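Local coordinates for protein hyperpolarization-activated (Ih) channel (PDB 2PTM) that probably works as a hyperpolarization-activated potassium-conducting channel, this cytoplasmic part comprising the C-linker and the domain that binds cyclic AMP, at residues 13-18 and 34-38; 74-78 and 138-142; 85-90 and 176-180; 102-108 and 153-159. All blocks are in the same frame, centred on the assembly; numbering follows the deposited sequence.

Contact 1: residues 13-18 and 34-38; sequences KLKQVE and ILDYY. With NCO (cobalt hexammine(III)), chain B.
Residues 13-18 and 34-38 lie on two helices that run almost antiparallel, their segment axes at 167° and 11.4 Å apart, with Leu14 and Tyr38 nearest each other along the backbone. Tyr38 fills much of this wide spacing, its long flat side chain reaching across to three residues of the facing helix. The methyl Leu14 CD1 sits 3.8 Å from Tyr38 CB, the leucine and tyrosine lying alongside with opposed directions. Val17 takes the far end of the ring, with CG2 3.8 Å from Tyr38 CZ. Its other branch, CG1, is anti to the backbone N (chi1 162°) and lies 4.0 Å from Ile34 CG2, which in turn fits against the edge of the Tyr38 ring in its plane. A branched valine thus serves two partners at once. Lys13 runs roughly perpendicular to the tyrosine and lays CG 3.9 Å from Tyr38 CE2, while bends farther along the chain carry its amine to a salt bridge with Glu55 of the second subunit. The same oxygen, Glu55 OE1 of that subunit, is hydrogen-bonded to Tyr38 OH, so one acidic group serves both polar ends. Leu35 CD2 meets Leu14 CD1 at 4.1 Å and lies 3.9 Å from Glu18 CD, the carboxylate carbon. Away from the facing helix, Asp36 OD1 accepts hydrogen bonds from N6 and N5 of cobalt hexammine(III), which Glu39 also binds. This helical hairpin opens the C-linker, and its reach to a neighbouring subunit is consistent with the elbow-on-shoulder packing of HCN-type C-linkers.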
# COMPACT_ATOMS: atom_id res chain seq x y z
N LYS A 13 -18.53 -12.10 -10.41
CA LYS A 13 -18.56 -11.73 -9.00
C LYS A 13 -19.67 -12.43 -8.22
O LYS A 13 -19.42 -13.01 -7.17
CB LYS A 13 -18.74 -10.21 -8.89
CG LYS A 13 -18.50 -9.63 -7.51
CD LYS A 13 -17.01 -9.48 -7.23
CE LYS A 13 -16.44 -10.72 -6.57
NZ LYS A 13 -17.18 -11.08 -5.33
N LEU A 14 -20.89 -12.36 -8.73
CA LEU A 14 -22.04 -12.88 -7.99
C LEU A 14 -21.94 -14.38 -7.76
O LEU A 14 -22.38 -14.88 -6.72
CB LEU A 14 -23.34 -12.54 -8.71
CG LEU A 14 -24.51 -12.22 -7.78
CD1 LEU A 14 -24.12 -11.09 -6.85
CD2 LEU A 14 -25.77 -11.87 -8.56
N LYS A 15 -21.38 -15.10 -8.72
CA LYS A 15 -21.20 -16.54 -8.57
C LYS A 15 -20.33 -16.88 -7.36
O LYS A 15 -20.68 -17.71 -6.53
CB LYS A 15 -20.62 -17.14 -9.85
N GLN A 16 -19.18 -16.21 -7.26
CA GLN A 16 -18.27 -16.49 -6.17
C GLN A 16 -18.79 -15.99 -4.82
O GLN A 16 -18.46 -16.56 -3.78
CB GLN A 16 -16.89 -15.90 -6.47
CG GLN A 16 -16.78 -14.42 -6.21
CD GLN A 16 -15.39 -13.90 -6.51
OE1 GLN A 16 -14.85 -14.15 -7.58
NE2 GLN A 16 -14.82 -13.16 -5.56
N VAL A 17 -19.61 -14.94 -4.84
CA VAL A 17 -20.24 -14.44 -3.62
C VAL A 17 -21.18 -15.49 -3.03
O VAL A 17 -21.15 -15.75 -1.83
CB VAL A 17 -21.02 -13.13 -3.86
CG1 VAL A 17 -22.01 -12.88 -2.72
CG2 VAL A 17 -20.06 -11.96 -3.99
N GLU A 18 -22.00 -16.10 -3.87
CA GLU A 18 -22.94 -17.10 -3.39
C GLU A 18 -22.21 -18.34 -2.88
O GLU A 18 -22.69 -19.01 -1.97
CB GLU A 18 -23.92 -17.48 -4.50
CG GLU A 18 -24.42 -16.26 -5.25
CD GLU A 18 -25.87 -16.37 -5.66
OE1 GLU A 18 -26.25 -15.73 -6.67
OE2 GLU A 18 -26.62 -17.08 -4.96
N ILE A 34 -27.11 -9.34 1.26
CA ILE A 34 -25.92 -9.19 0.43
C ILE A 34 -26.27 -9.21 -1.06
O ILE A 34 -25.82 -8.35 -1.81
CB ILE A 34 -24.89 -10.26 0.78
CG1 ILE A 34 -24.40 -10.02 2.21
CG2 ILE A 34 -23.72 -10.25 -0.21
CD1 ILE A 34 -23.61 -11.16 2.80
N LEU A 35 -27.08 -10.17 -1.49
CA LEU A 35 -27.50 -10.21 -2.89
C LEU A 35 -28.28 -8.96 -3.29
O LEU A 35 -28.07 -8.41 -4.37
CB LEU A 35 -28.32 -11.47 -3.18
CG LEU A 35 -27.56 -12.79 -2.98
CD1 LEU A 35 -28.50 -13.99 -3.17
CD2 LEU A 35 -26.38 -12.87 -3.95
N ASP A 36 -29.18 -8.50 -2.42
CA ASP A 36 -29.92 -7.25 -2.66
C ASP A 36 -28.98 -6.05 -2.79
O ASP A 36 -29.22 -5.13 -3.59
CB ASP A 36 -30.89 -6.96 -1.51
CG ASP A 36 -32.06 -7.91 -1.48
OD1 ASP A 36 -32.16 -8.78 -2.36
OD2 ASP A 36 -32.89 -7.78 -0.56
N TYR A 37 -27.94 -6.04 -1.97
CA TYR A 37 -26.94 -4.96 -2.05
C TYR A 37 -26.23 -4.96 -3.40
O TYR A 37 -26.11 -3.91 -4.04
CB TYR A 37 -25.93 -5.06 -0.88
CG TYR A 37 -24.80 -4.06 -0.97
CD1 TYR A 37 -24.84 -2.85 -0.27
CD2 TYR A 37 -23.68 -4.30 -1.77
CE1 TYR A 37 -23.80 -1.93 -0.35
CE2 TYR A 37 -22.64 -3.38 -1.85
CZ TYR A 37 -22.70 -2.21 -1.14
OH TYR A 37 -21.66 -1.30 -1.24
N TYR A 38 -25.75 -6.12 -3.85
CA TYR A 38 -25.04 -6.16 -5.13
C TYR A 38 -25.96 -5.74 -6.27
O TYR A 38 -25.55 -5.02 -7.17
CB TYR A 38 -24.47 -7.55 -5.42
CG TYR A 38 -23.10 -7.78 -4.83
CD1 TYR A 38 -22.96 -8.35 -3.57
CD2 TYR A 38 -21.95 -7.43 -5.52
CE1 TYR A 38 -21.71 -8.55 -3.02
CE2 TYR A 38 -20.69 -7.63 -4.98
CZ TYR A 38 -20.58 -8.20 -3.72
OH TYR A 38 -19.34 -8.41 -3.17
CO NCO B . -34.13 -10.01 -5.77
N1 NCO B . -33.53 -10.14 -7.83
N2 NCO B . -36.06 -10.86 -6.26
N3 NCO B . -33.35 -12.01 -5.18
N4 NCO B . -34.97 -7.84 -6.16
N5 NCO B . -34.77 -9.82 -3.71
N6 NCO B . -32.13 -9.13 -5.32

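Contact 2: residues 74-78 and 138-142; sequences ASVPF and DGSYF. With CMP (adenosine-3',5'-cyclic-monophosphate), chain C.
Gly139 lies directly against the end of helix 70-75: its CA is 3.3 Å from Ser75 O in a CA-H...O contact, and its carbonyl oxygen receives the CA-H of Val76. Glycine suits this place twice over, since its positive phi of 94° would press a side chain against the preceding carbonyl, and a beta carbon would also collide with Ser75 O. Both methyls of Val76 come up to the Gly139 oxygen from one side, CG2 within 3.4 Å of Gly139 O. Next to this, Tyr141 and Phe78 form an edge-to-face pair, the tyrosine turning its edge to the phenylalanine face with planes at 77°. Phe78 CB reaches the same edge, 3.8 Å from Tyr141 CE2. The contact thus joins the helical region before the beta roll of the cyclic nucleotide-binding domain to a strand entering its pocket. Tyr141 CG stands between the backbone N and carbonyl carbon (chi1 62°), which sends the ring toward Phe78, while Phe142 CB comes within 3.4 Å of cyclic AMP O2'. Farther out, the Gly139 backbone pairs with Ile118, and Ser75 OG is hydrogen-bonded to Leu72 O. Helix 181-192 packs on both rings through Met187 and Ile190, and Arg194 donates to Tyr141 O.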
# COMPACT_ATOMS: atom_id res chain seq x y z
N ALA A 74 -24.89 20.35 -6.77
CA ALA A 74 -26.03 21.25 -6.92
C ALA A 74 -27.01 21.16 -5.75
O ALA A 74 -27.66 22.14 -5.41
CB ALA A 74 -26.76 20.98 -8.24
N SER A 75 -27.10 19.98 -5.14
CA SER A 75 -28.06 19.74 -4.06
C SER A 75 -27.56 20.13 -2.68
O SER A 75 -28.36 20.31 -1.75
CB SER A 75 -28.49 18.27 -4.04
OG SER A 75 -27.44 17.45 -3.56
N VAL A 76 -26.24 20.26 -2.53
CA VAL A 76 -25.65 20.63 -1.25
C VAL A 76 -25.48 22.15 -1.12
O VAL A 76 -24.57 22.74 -1.71
CB VAL A 76 -24.29 19.93 -1.02
CG1 VAL A 76 -23.72 20.30 0.34
CG2 VAL A 76 -24.47 18.42 -1.13
N PRO A 77 -26.35 22.79 -0.31
CA PRO A 77 -26.27 24.24 -0.13
C PRO A 77 -24.88 24.67 0.33
O PRO A 77 -24.46 25.77 0.01
CB PRO A 77 -27.31 24.51 0.97
CG PRO A 77 -28.28 23.36 0.86
CD PRO A 77 -27.41 22.18 0.51
N PHE A 78 -24.19 23.78 1.05
CA PHE A 78 -22.83 24.03 1.52
C PHE A 78 -21.91 24.50 0.39
O PHE A 78 -21.04 25.35 0.60
CB PHE A 78 -22.28 22.75 2.18
CG PHE A 78 -20.84 22.85 2.62
CD1 PHE A 78 -20.46 23.73 3.61
CD2 PHE A 78 -19.88 22.02 2.05
CE1 PHE A 78 -19.14 23.81 4.02
CE2 PHE A 78 -18.56 22.09 2.45
CZ PHE A 78 -18.18 22.99 3.43
N ASP A 138 -31.46 14.04 0.63
CA ASP A 138 -30.66 14.46 -0.51
C ASP A 138 -30.08 15.86 -0.33
O ASP A 138 -30.83 16.82 -0.11
CB ASP A 138 -31.51 14.50 -1.79
CG ASP A 138 -32.24 13.20 -2.07
OD1 ASP A 138 -32.36 12.34 -1.17
OD2 ASP A 138 -32.72 13.05 -3.22
N GLY A 139 -28.76 15.97 -0.45
CA GLY A 139 -28.11 17.27 -0.41
C GLY A 139 -27.62 17.67 0.97
O GLY A 139 -26.94 18.68 1.12
N SER A 140 -27.96 16.88 1.97
CA SER A 140 -27.49 17.18 3.32
C SER A 140 -26.20 16.40 3.59
O SER A 140 -25.70 15.67 2.73
CB SER A 140 -28.58 16.87 4.35
OG SER A 140 -28.24 17.41 5.61
N TYR A 141 -25.65 16.56 4.79
CA TYR A 141 -24.46 15.83 5.15
C TYR A 141 -24.48 15.57 6.65
O TYR A 141 -25.23 16.22 7.37
CB TYR A 141 -23.19 16.56 4.71
CG TYR A 141 -22.97 17.93 5.34
CD1 TYR A 141 -22.71 18.06 6.70
CD2 TYR A 141 -22.98 19.08 4.57
CE1 TYR A 141 -22.50 19.30 7.28
CE2 TYR A 141 -22.77 20.33 5.13
CZ TYR A 141 -22.53 20.43 6.49
OH TYR A 141 -22.31 21.67 7.05
N PHE A 142 -23.68 14.62 7.10
CA PHE A 142 -23.65 14.30 8.52
C PHE A 142 -22.34 13.61 8.86
O PHE A 142 -21.64 13.14 7.96
CB PHE A 142 -24.83 13.41 8.91
CG PHE A 142 -24.86 12.07 8.19
CD1 PHE A 142 -24.11 11.00 8.67
CD2 PHE A 142 -25.63 11.89 7.05
CE1 PHE A 142 -24.13 9.76 8.01
CE2 PHE A 142 -25.65 10.67 6.38
CZ PHE A 142 -24.91 9.60 6.85
P CMP C . -21.18 13.20 14.34
O1P CMP C . -21.27 13.47 15.88
O2P CMP C . -19.85 13.11 13.75
O5' CMP C . -22.14 11.92 14.20
C5' CMP C . -23.55 11.95 14.13
C4' CMP C . -24.07 13.05 13.22
O4' CMP C . -25.44 13.40 13.39
C3' CMP C . -23.40 14.33 13.64
O3' CMP C . -22.01 14.42 13.69
C2' CMP C . -24.12 15.45 12.89
O2' CMP C . -23.75 15.39 11.52
C1' CMP C . -25.54 14.80 12.95
N9 CMP C . -26.41 15.48 13.87
C8 CMP C . -26.40 15.47 15.28
N7 CMP C . -27.40 16.20 15.81
C5 CMP C . -28.08 16.73 14.72
C6 CMP C . -29.21 17.59 14.57
N6 CMP C . -29.88 18.07 15.67
N1 CMP C . -29.61 17.94 13.31
C2 CMP C . -28.94 17.44 12.24
N3 CMP C . -27.87 16.62 12.22
C4 CMP C . -27.48 16.28 13.48

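Contact 3: residues 85-90 and 176-180; sequences NFVTRV and VLDEF
Arg89 and Glu179 carry the polar part of this contact, joined by a salt bridge in which Arg89 NH2 gives a weak, bent hydrogen bond (129° at the hydrogen) to Glu179 OE2, 3.0 Å away. Arg89 NE lies equally close, 3.0 Å from Glu179 OE1, and the guanidinium and carboxylate planes are 31° apart. Bends at chi2 and chi3 fold the arginine toward the acid, while its CG rests 3.7 Å from Val176 CG1. Glu179 has further partners: OE2 also accepts the backbone N-H of Phe111 of the third subunit, whose ring packs on Arg89, and the Glu179 carbonyl is bonded by Arg152 of that subunit. The acid therefore joins helices 84-93 and 170-179, which pack beside the beta roll of the cyclic nucleotide-binding domain, to a neighbouring copy. Backbone groups are paired within each helix, Arg89 N to Asn85 O and Phe180 N to Val176 O. Phe180 leaves helical geometry just there and brings its ring over Phe86: Phe86 CB stands 3.8 Å from the Phe180 centroid in a CH-pi contact, and in an offset edge-to-face pair the Phe86 edge turns toward the Phe180 face, planes at 80°. An alanine in place of Phe180 would probably open a gap against Phe86 and Asn85 CB, and deprive the Phe86 edge of the face it meets.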
# COMPACT_ATOMS: atom_id res chain seq x y z
N ASN A 85 -12.14 25.65 -6.94
CA ASN A 85 -11.03 24.79 -6.56
C ASN A 85 -11.35 23.96 -5.33
O ASN A 85 -10.89 22.82 -5.20
CB ASN A 85 -9.76 25.61 -6.32
CG ASN A 85 -9.24 26.27 -7.58
OD1 ASN A 85 -9.35 25.72 -8.68
ND2 ASN A 85 -8.66 27.46 -7.43
N PHE A 86 -12.14 24.53 -4.41
CA PHE A 86 -12.64 23.78 -3.25
C PHE A 86 -13.54 22.64 -3.69
O PHE A 86 -13.33 21.48 -3.30
CB PHE A 86 -13.38 24.69 -2.25
CG PHE A 86 -14.02 23.94 -1.09
CD1 PHE A 86 -13.26 23.52 -0.01
CD2 PHE A 86 -15.38 23.66 -1.09
CE1 PHE A 86 -13.84 22.82 1.05
CE2 PHE A 86 -15.97 22.98 -0.03
CZ PHE A 86 -15.19 22.56 1.04
N VAL A 87 -14.54 22.94 -4.50
CA VAL A 87 -15.46 21.91 -4.97
C VAL A 87 -14.69 20.81 -5.72
O VAL A 87 -14.91 19.62 -5.49
CB VAL A 87 -16.55 22.49 -5.88
CG1 VAL A 87 -17.47 21.37 -6.38
CG2 VAL A 87 -17.35 23.56 -5.14
N THR A 88 -13.78 21.20 -6.60
CA THR A 88 -13.01 20.20 -7.34
C THR A 88 -12.19 19.29 -6.41
O THR A 88 -12.15 18.07 -6.59
CB THR A 88 -12.11 20.86 -8.40
OG1 THR A 88 -12.93 21.41 -9.43
CG2 THR A 88 -11.16 19.83 -9.00
N ARG A 89 -11.56 19.88 -5.41
CA ARG A 89 -10.76 19.11 -4.47
C ARG A 89 -11.60 18.08 -3.73
O ARG A 89 -11.23 16.91 -3.62
CB ARG A 89 -10.07 20.04 -3.46
CG ARG A 89 -9.11 19.31 -2.51
CD ARG A 89 -7.85 18.88 -3.24
NE ARG A 89 -7.08 20.03 -3.71
CZ ARG A 89 -6.00 19.95 -4.48
NH1 ARG A 89 -5.56 18.77 -4.88
NH2 ARG A 89 -5.36 21.05 -4.84
N VAL A 90 -12.75 18.51 -3.23
CA VAL A 90 -13.64 17.62 -2.49
C VAL A 90 -14.12 16.46 -3.35
O VAL A 90 -13.97 15.30 -2.97
CB VAL A 90 -14.85 18.37 -1.91
CG1 VAL A 90 -15.85 17.39 -1.30
CG2 VAL A 90 -14.37 19.36 -0.87
N VAL A 176 -8.69 19.44 3.08
CA VAL A 176 -9.44 20.43 2.32
C VAL A 176 -9.81 21.67 3.14
O VAL A 176 -9.89 22.77 2.60
CB VAL A 176 -10.70 19.81 1.67
CG1 VAL A 176 -10.33 18.54 0.93
CG2 VAL A 176 -11.75 19.51 2.71
N LEU A 177 -10.01 21.49 4.44
CA LEU A 177 -10.31 22.60 5.34
C LEU A 177 -9.10 23.49 5.61
O LEU A 177 -9.25 24.68 5.90
CB LEU A 177 -10.87 22.09 6.67
CG LEU A 177 -12.39 22.03 6.76
CD1 LEU A 177 -13.00 21.44 5.50
CD2 LEU A 177 -12.85 21.27 8.00
N ASP A 178 -7.91 22.91 5.53
CA ASP A 178 -6.69 23.68 5.68
C ASP A 178 -6.44 24.47 4.41
O ASP A 178 -6.06 25.64 4.44
CB ASP A 178 -5.50 22.77 5.97
CG ASP A 178 -5.49 22.26 7.40
OD1 ASP A 178 -6.36 22.68 8.19
OD2 ASP A 178 -4.60 21.45 7.74
N GLU A 179 -6.66 23.81 3.28
CA GLU A 179 -6.45 24.44 1.99
C GLU A 179 -7.46 25.56 1.78
O GLU A 179 -7.15 26.58 1.17
CB GLU A 179 -6.55 23.40 0.86
CG GLU A 179 -6.05 23.90 -0.48
CD GLU A 179 -5.93 22.79 -1.50
OE1 GLU A 179 -6.46 21.68 -1.25
OE2 GLU A 179 -5.30 23.03 -2.56
N PHE A 180 -8.67 25.37 2.31
CA PHE A 180 -9.72 26.37 2.17
C PHE A 180 -10.36 26.71 3.52
O PHE A 180 -11.46 26.25 3.83
CB PHE A 180 -10.78 25.88 1.18
CG PHE A 180 -10.22 25.55 -0.18
CD1 PHE A 180 -10.09 26.54 -1.15
CD2 PHE A 180 -9.82 24.26 -0.49
CE1 PHE A 180 -9.56 26.25 -2.40
CE2 PHE A 180 -9.30 23.96 -1.74
CZ PHE A 180 -9.17 24.95 -2.69

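Contact 4: residues 102-108 and 153-159; sequences ADYVIQE and RVASVKC. With CMP (adenosine-3',5'-cyclic-monophosphate), chain C.
Tyr104 and Arg153 present the flat groups here. Over one face of the Tyr104 ring lies Lys158, whose CG is anti to the backbone N (chi1 -174°) and 4.1 Å from the ring centroid in a CH-pi contact; the chain stays extended, laying its methylenes over the ring, and Ser156 CB is at the edge. The Arg153 guanidinium has Ile106 CD1 over one face, 3.7 Å above its plane, and at its edge, in plane, the phosphate oxygen O2P of cyclic AMP, to which Arg153 NH1 donates at 2.9 Å; its NH2 is hydrogen-bonded to Arg114 O, which fixes the rotation of the group. Isoleucine suits the spot, being broad enough to support the flat cation while adding no competing polar atom. With a leucine in place of Arg153, the phosphate would probably lose this cationic donor and Ile106 its flat partner. The second exocyclic phosphate oxygen, O1P, accepts Val154 N at 2.7 Å, so side chain and backbone grip the anion together. The backbones of the two segments pair antiparallel: Val157 N gives a bond to Ile106 O, and Cys159 N bonds to Asp103 O almost straight, 169° at the hydrogen. Between them Val105 and Ile106 both turn N-H toward Val157 O, each weakly, forming a classic beta bulge. Ser156 OG extends the pairing by accepting Glu108 N. Across the sheet of the beta roll strand 156-159 lies between 104-106, at the edge, and 123-126, whose Ile125 packs on Val157, while Phe142 of strand 141-142 packs against Val105, Ile106 and Val157.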
# COMPACT_ATOMS: atom_id res chain seq x y z
N ALA A 102 -32.49 0.52 7.52
CA ALA A 102 -32.20 0.12 8.90
C ALA A 102 -30.70 -0.02 9.25
O ALA A 102 -30.36 -0.27 10.40
CB ALA A 102 -33.00 -1.15 9.30
N ASP A 103 -29.81 0.16 8.27
CA ASP A 103 -28.37 0.18 8.57
C ASP A 103 -28.02 1.37 9.45
O ASP A 103 -28.45 2.49 9.20
CB ASP A 103 -27.54 0.30 7.29
CG ASP A 103 -27.37 -1.01 6.56
OD1 ASP A 103 -27.81 -2.06 7.08
OD2 ASP A 103 -26.79 -0.98 5.45
N TYR A 104 -27.20 1.13 10.47
CA TYR A 104 -26.60 2.23 11.22
C TYR A 104 -25.29 2.66 10.56
O TYR A 104 -24.29 1.95 10.64
CB TYR A 104 -26.35 1.83 12.68
CG TYR A 104 -27.61 1.84 13.52
CD1 TYR A 104 -28.01 2.98 14.20
CD2 TYR A 104 -28.39 0.70 13.63
CE1 TYR A 104 -29.16 2.99 14.96
CE2 TYR A 104 -29.53 0.69 14.39
CZ TYR A 104 -29.92 1.83 15.05
OH TYR A 104 -31.07 1.79 15.79
N VAL A 105 -25.31 3.81 9.90
CA VAL A 105 -24.10 4.35 9.30
C VAL A 105 -23.15 4.82 10.40
O VAL A 105 -21.94 4.68 10.29
CB VAL A 105 -24.42 5.53 8.38
CG1 VAL A 105 -23.15 6.01 7.65
CG2 VAL A 105 -25.52 5.15 7.40
N ILE A 106 -23.73 5.37 11.45
CA ILE A 106 -22.97 5.93 12.57
C ILE A 106 -23.62 5.54 13.88
O ILE A 106 -24.85 5.58 14.00
CB ILE A 106 -22.94 7.48 12.50
CG1 ILE A 106 -22.03 7.94 11.36
CG2 ILE A 106 -22.43 8.08 13.82
CD1 ILE A 106 -22.00 9.48 11.19
N GLN A 107 -22.79 5.15 14.85
CA GLN A 107 -23.24 4.84 16.20
C GLN A 107 -22.77 5.92 17.18
O GLN A 107 -21.59 6.26 17.22
CB GLN A 107 -22.68 3.49 16.65
CG GLN A 107 -23.29 2.29 15.94
CD GLN A 107 -24.62 1.90 16.51
OE1 GLN A 107 -25.05 2.44 17.53
NE2 GLN A 107 -25.30 0.96 15.87
N GLU A 108 -23.70 6.44 17.97
CA GLU A 108 -23.37 7.43 19.00
C GLU A 108 -22.29 6.89 19.93
O GLU A 108 -22.34 5.72 20.32
CB GLU A 108 -24.62 7.78 19.80
CG GLU A 108 -24.43 8.86 20.85
CD GLU A 108 -23.99 8.32 22.20
OE1 GLU A 108 -24.29 7.15 22.51
OE2 GLU A 108 -23.34 9.08 22.94
N ARG A 153 -18.75 10.53 18.20
CA ARG A 153 -20.05 10.73 17.55
C ARG A 153 -21.10 11.17 18.57
O ARG A 153 -21.20 10.57 19.63
CB ARG A 153 -20.50 9.44 16.88
CG ARG A 153 -19.54 8.86 15.83
CD ARG A 153 -19.36 9.78 14.63
NE ARG A 153 -18.82 9.07 13.48
CZ ARG A 153 -18.49 9.64 12.33
NH1 ARG A 153 -18.63 10.95 12.18
NH2 ARG A 153 -18.02 8.90 11.32
N VAL A 154 -21.88 12.20 18.24
CA VAL A 154 -22.83 12.75 19.22
C VAL A 154 -24.25 12.21 19.07
O VAL A 154 -25.13 12.50 19.88
CB VAL A 154 -22.85 14.29 19.24
CG1 VAL A 154 -21.43 14.82 19.40
CG2 VAL A 154 -23.51 14.86 17.98
N ALA A 155 -24.47 11.41 18.03
CA ALA A 155 -25.79 10.87 17.74
C ALA A 155 -25.57 9.65 16.87
O ALA A 155 -24.49 9.47 16.33
CB ALA A 155 -26.62 11.91 16.98
N SER A 156 -26.58 8.79 16.75
CA SER A 156 -26.51 7.72 15.76
C SER A 156 -27.21 8.16 14.48
O SER A 156 -28.04 9.07 14.51
CB SER A 156 -27.15 6.44 16.30
OG SER A 156 -26.53 6.03 17.51
N VAL A 157 -26.85 7.55 13.36
CA VAL A 157 -27.50 7.86 12.10
C VAL A 157 -27.94 6.55 11.47
O VAL A 157 -27.11 5.67 11.21
CB VAL A 157 -26.55 8.60 11.14
CG1 VAL A 157 -27.26 8.94 9.82
CG2 VAL A 157 -26.01 9.87 11.83
N LYS A 158 -29.24 6.42 11.23
CA LYS A 158 -29.82 5.17 10.75
C LYS A 158 -30.56 5.40 9.45
O LYS A 158 -31.37 6.31 9.35
CB LYS A 158 -30.80 4.61 11.79
CG LYS A 158 -31.39 3.23 11.49
CD LYS A 158 -32.30 2.80 12.64
CE LYS A 158 -32.76 1.34 12.49
NZ LYS A 158 -33.79 0.98 13.50
N CYS A 159 -30.29 4.57 8.45
CA CYS A 159 -30.95 4.69 7.15
C CYS A 159 -32.42 4.29 7.20
O CYS A 159 -32.77 3.22 7.72
CB CYS A 159 -30.25 3.82 6.12
SG CYS A 159 -28.57 4.31 5.80
P CMP C . -21.18 13.20 14.34
O1P CMP C . -21.27 13.47 15.88
O2P CMP C . -19.85 13.11 13.75
O5' CMP C . -22.14 11.92 14.20
C5' CMP C . -23.55 11.95 14.13
C4' CMP C . -24.07 13.05 13.22
O4' CMP C . -25.44 13.40 13.39
C3' CMP C . -23.40 14.33 13.64
O3' CMP C . -22.01 14.42 13.69
C2' CMP C . -24.12 15.45 12.89
O2' CMP C . -23.75 15.39 11.52
C1' CMP C . -25.54 14.80 12.95
N9 CMP C . -26.41 15.48 13.87
C8 CMP C . -26.40 15.47 15.28
N7 CMP C . -27.40 16.20 15.81
C5 CMP C . -28.08 16.73 14.72
C6 CMP C . -29.21 17.59 14.57
N6 CMP C . -29.88 18.07 15.67
N1 CMP C . -29.61 17.94 13.31
C2 CMP C . -28.94 17.44 12.24
N3 CMP C . -27.87 16.62 12.22
C4 CMP C . -27.48 16.28 13.48
O HOH W 1 -24.34 11.71 22.80

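From the N terminus, contact 1 closes first, folding helices 5-23 and 28-42 into the C-linker hairpin before any other contact opens. Contact 2 then opens at 74-78 and contact 3 at 85-90. The first strand of contact 4 follows, contact 2 closes at 138-142, contact 4 at 153-159 and contact 3 last. Contact 2 therefore crosses both others, whereas contact 4 is nested within the loop of contact 3. Phe78 packs on Phe86 between contacts 2 and 3, and Phe142 on Ile106 between contacts 2 and 4, so contact 2 links the helices beside the roll to its cyclic AMP pocket. Contact 1 stands apart, yet like contact 4 it touches the second subunit.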